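Local coordinates for protein geranyltranstransferase (Legionella pneumophila subsp. pneumophila, PDB 3LOM) that probably condenses isopentenyl diphosphate with allylic diphosphates to make farnesyl or geranylgeranyl diphosphate, using magnesium, at residues 224-227 with 228-231; 215-218 with 219-223. All blocks are in the same frame, centred on the assembly; numbering follows the deposited sequence.

Interaction 1 (224-227 with 228-231); sequences LVFQ and MQDD
Gln-229 N donates to Val-225 O at 2.8 Å, the shortest of four successive i-to-i+4 bonds in the helical turn that leads into the second aspartate-rich motif (DDxxD) of the polyprenyl synthase fold. Asp-230 and Asp-231 open that motif, which in relatives binds substrate diphosphate through magnesium; this chain probably uses it likewise. Phe-226, three residues before Gln-229, meets its side chain: OE1 comes to the ring edge, in its plane, 3.7 Å from CD1, and amide and ring lie nearly coplanar, 14° apart. Two bonds outside the turn fix the amide's rotation, OE1 with Tyr-274 OH and NE2 with Leu-298 O. On another side, with CG beside its backbone N (chi1 -78°) and the chain extended beyond, Met-228 reaches back so that CE lies 3.8 Å from Leu-224 CG; Phe-257 touches both residues. The backbone bond from Asp-231 N to Gln-227 O, 3.1 Å, closes the series. The Asp-231 carboxylate is held by Phe-257 N through OD2. Bent at chi2, the Gln-227 chain sets its amide obliquely across that carboxylate, planes 72° apart, NE2 merely neighbouring Asp-231 OD1 at 3.7 Å.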
# COMPACT_ATOMS: atom_id res chain seq x y z
N LEU A 224 -5.87 -23.04 -3.48
CA LEU A 224 -7.01 -23.45 -4.29
C LEU A 224 -8.04 -24.20 -3.45
O LEU A 224 -9.22 -23.87 -3.47
CB LEU A 224 -6.52 -24.32 -5.45
CG LEU A 224 -7.50 -25.03 -6.39
CD1 LEU A 224 -8.46 -24.06 -7.07
CD2 LEU A 224 -6.71 -25.82 -7.42
N VAL A 225 -7.57 -25.19 -2.70
CA VAL A 225 -8.46 -26.07 -1.92
C VAL A 225 -9.21 -25.37 -0.77
O VAL A 225 -10.32 -25.78 -0.41
CB VAL A 225 -7.74 -27.38 -1.47
CG1 VAL A 225 -6.90 -27.15 -0.21
CG2 VAL A 225 -8.72 -28.52 -1.29
N PHE A 226 -8.62 -24.30 -0.20
CA PHE A 226 -9.30 -23.50 0.84
C PHE A 226 -10.59 -22.89 0.29
O PHE A 226 -11.63 -22.91 0.94
CB PHE A 226 -8.40 -22.37 1.36
CG PHE A 226 -7.27 -22.84 2.23
CD1 PHE A 226 -7.30 -24.08 2.86
CD2 PHE A 226 -6.17 -22.01 2.45
CE1 PHE A 226 -6.24 -24.49 3.67
CE2 PHE A 226 -5.12 -22.41 3.26
CZ PHE A 226 -5.15 -23.65 3.87
N GLN A 227 -10.49 -22.37 -0.93
CA GLN A 227 -11.62 -21.78 -1.64
C GLN A 227 -12.66 -22.81 -2.08
O GLN A 227 -13.86 -22.51 -2.10
CB GLN A 227 -11.11 -20.99 -2.84
CG GLN A 227 -12.08 -19.97 -3.34
CD GLN A 227 -12.46 -18.93 -2.30
OE1 GLN A 227 -11.60 -18.41 -1.58
NE2 GLN A 227 -13.75 -18.63 -2.21
N MET A 228 -12.19 -24.00 -2.44
CA MET A 228 -13.08 -25.14 -2.69
C MET A 228 -13.86 -25.48 -1.42
O MET A 228 -15.08 -25.63 -1.46
CB MET A 228 -12.28 -26.37 -3.17
CG MET A 228 -11.86 -26.34 -4.62
SD MET A 228 -10.84 -27.76 -5.08
CE MET A 228 -10.49 -27.34 -6.78
N GLN A 229 -13.14 -25.56 -0.30
CA GLN A 229 -13.74 -25.82 1.02
C GLN A 229 -14.76 -24.77 1.42
O GLN A 229 -15.85 -25.12 1.88
CB GLN A 229 -12.66 -25.96 2.10
CG GLN A 229 -11.96 -27.31 2.10
CD GLN A 229 -10.86 -27.41 3.14
OE1 GLN A 229 -9.94 -26.59 3.16
NE2 GLN A 229 -10.94 -28.42 3.99
N ASP A 230 -14.42 -23.50 1.22
CA ASP A 230 -15.30 -22.37 1.55
C ASP A 230 -16.62 -22.43 0.77
O ASP A 230 -17.68 -22.21 1.35
CB ASP A 230 -14.60 -21.03 1.32
CG ASP A 230 -13.50 -20.78 2.34
OD1 ASP A 230 -12.72 -19.81 2.16
OD2 ASP A 230 -13.40 -21.54 3.33
N ASP A 231 -16.54 -22.74 -0.52
CA ASP A 231 -17.73 -22.91 -1.36
C ASP A 231 -18.53 -24.16 -0.98
O ASP A 231 -19.76 -24.15 -1.03
CB ASP A 231 -17.35 -22.95 -2.84
CG ASP A 231 -16.79 -21.62 -3.34
OD1 ASP A 231 -16.82 -20.62 -2.59
OD2 ASP A 231 -16.33 -21.57 -4.50

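Interaction 2 (215-218 with 219-223); sequences LRTY and GKHIG
Two consecutive turns of helix 209-236, one of the long helices of the all-alpha polyprenyl synthase fold, meet here through Tyr-218 and Ile-222 on one side and Thr-217 and His-221 on another. Gly-219 N donates a hydrogen bond to Leu-215 O at 2.8 Å. The Tyr-218 ring swings forward along the helix, its CG anti to the backbone N (chi1 -178°), and passes obliquely across Ile-222. Ile-222 CD1 lies 3.7 Å from Tyr-218 CZ, while its CB stands over one ring face, displaced toward the rim. With CG2 of Ile-222 between its backbone N and carbonyl carbon, that methyl sits 3.4 Å from Tyr-218 O. His-221 and Thr-217 run side by side: the imidazole edge meets Thr-217 O in the ring plane, 3.1 Å from His-221 CD2, and Thr-217 CG2 packs against the same carbon at 3.8 Å. Thr-217 OG1 turns back to Ser-213 O. Lys-220 stretches its methylenes past Arg-216 O, with CG 3.5 Å from that oxygen, and Arg-216 itself leads away to a salt bridge with Glu-198. Tyr-218 OH hydrogen-bonds Thr-295 OG1 of helix 289-303, His-221 ND1 hydrogen-bonds His-273 ND1 of helix 263-279, their rings meeting, and Ile-222 rests on Ile-193 of helix 178-201.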
# COMPACT_ATOMS: atom_id res chain seq x y z
N LEU A 215 7.62 -26.52 -2.43
CA LEU A 215 6.85 -25.54 -1.66
C LEU A 215 5.76 -24.93 -2.54
O LEU A 215 4.59 -24.91 -2.15
CB LEU A 215 7.77 -24.45 -1.08
CG LEU A 215 8.73 -24.86 0.05
CD1 LEU A 215 9.62 -23.69 0.43
CD2 LEU A 215 8.00 -25.38 1.28
N ARG A 216 6.17 -24.48 -3.72
CA ARG A 216 5.28 -23.92 -4.75
C ARG A 216 4.07 -24.79 -5.08
O ARG A 216 2.97 -24.28 -5.26
CB ARG A 216 6.08 -23.59 -6.02
CG ARG A 216 6.92 -22.34 -5.87
CD ARG A 216 8.07 -22.26 -6.86
NE ARG A 216 8.85 -21.05 -6.65
CZ ARG A 216 9.97 -20.73 -7.30
NH1 ARG A 216 10.46 -21.54 -8.23
NH2 ARG A 216 10.59 -19.60 -7.03
N THR A 217 4.28 -26.11 -5.14
CA THR A 217 3.19 -27.06 -5.37
C THR A 217 2.24 -27.12 -4.17
O THR A 217 1.02 -27.03 -4.34
CB THR A 217 3.73 -28.47 -5.74
OG1 THR A 217 4.59 -28.36 -6.87
CG2 THR A 217 2.59 -29.43 -6.08
N TYR A 218 2.81 -27.24 -2.96
CA TYR A 218 2.00 -27.19 -1.73
C TYR A 218 1.17 -25.91 -1.69
O TYR A 218 -0.04 -25.97 -1.50
CB TYR A 218 2.86 -27.33 -0.46
CG TYR A 218 2.04 -27.32 0.81
CD1 TYR A 218 1.37 -28.47 1.24
CD2 TYR A 218 1.91 -26.16 1.58
CE1 TYR A 218 0.60 -28.46 2.41
CE2 TYR A 218 1.14 -26.15 2.75
CZ TYR A 218 0.49 -27.30 3.15
OH TYR A 218 -0.26 -27.28 4.29
N GLY A 219 1.83 -24.77 -1.91
CA GLY A 219 1.19 -23.45 -1.97
C GLY A 219 0.04 -23.26 -2.95
O GLY A 219 -0.99 -22.68 -2.59
N LYS A 220 0.22 -23.73 -4.19
CA LYS A 220 -0.82 -23.61 -5.22
C LYS A 220 -2.05 -24.42 -4.85
O LYS A 220 -3.17 -23.93 -4.95
CB LYS A 220 -0.31 -24.07 -6.59
CG LYS A 220 0.51 -23.02 -7.33
CD LYS A 220 1.37 -23.66 -8.41
CE LYS A 220 2.51 -22.74 -8.83
NZ LYS A 220 3.58 -23.46 -9.56
N HIS A 221 -1.82 -25.65 -4.43
CA HIS A 221 -2.93 -26.55 -4.15
C HIS A 221 -3.63 -26.22 -2.84
O HIS A 221 -4.83 -26.45 -2.72
CB HIS A 221 -2.49 -28.01 -4.25
CG HIS A 221 -2.15 -28.43 -5.64
ND1 HIS A 221 -3.06 -29.02 -6.49
CD2 HIS A 221 -1.00 -28.31 -6.36
CE1 HIS A 221 -2.50 -29.25 -7.66
NE2 HIS A 221 -1.25 -28.84 -7.60
N ILE A 222 -2.90 -25.66 -1.88
CA ILE A 222 -3.49 -25.28 -0.60
C ILE A 222 -4.38 -24.02 -0.73
O ILE A 222 -5.48 -23.97 -0.18
CB ILE A 222 -2.43 -25.23 0.55
CG1 ILE A 222 -3.03 -25.71 1.87
CG2 ILE A 222 -1.71 -23.88 0.66
CD1 ILE A 222 -3.00 -27.20 2.03
N GLY A 223 -3.92 -23.04 -1.51
CA GLY A 223 -4.67 -21.82 -1.79
C GLY A 223 -5.93 -22.04 -2.61
O GLY A 223 -6.93 -21.33 -2.46

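Interactions 1 and 2 are successive lengths of one helix, 209-236, their centres about 13 Å apart, and they illustrate how a single helix can change its work along its axis. Both are partly buried and both reach helices 178-201, 263-279 and 289-303, with Tyr-274 touching side chains of each. Four residues are buried in each contact, but interaction 2 alone has an exposed one, Lys-220, against its buried Tyr-218 and Ile-222. The polar groups differ in kind: cationic, hydroxyl and imidazole groups in 215-223, amides and two carboxylates, at the start of a probable diphosphate-magnesium site, in 224-231. The two lengths adjoin without a gap, 215-223 leading into the turns that carry the aspartates.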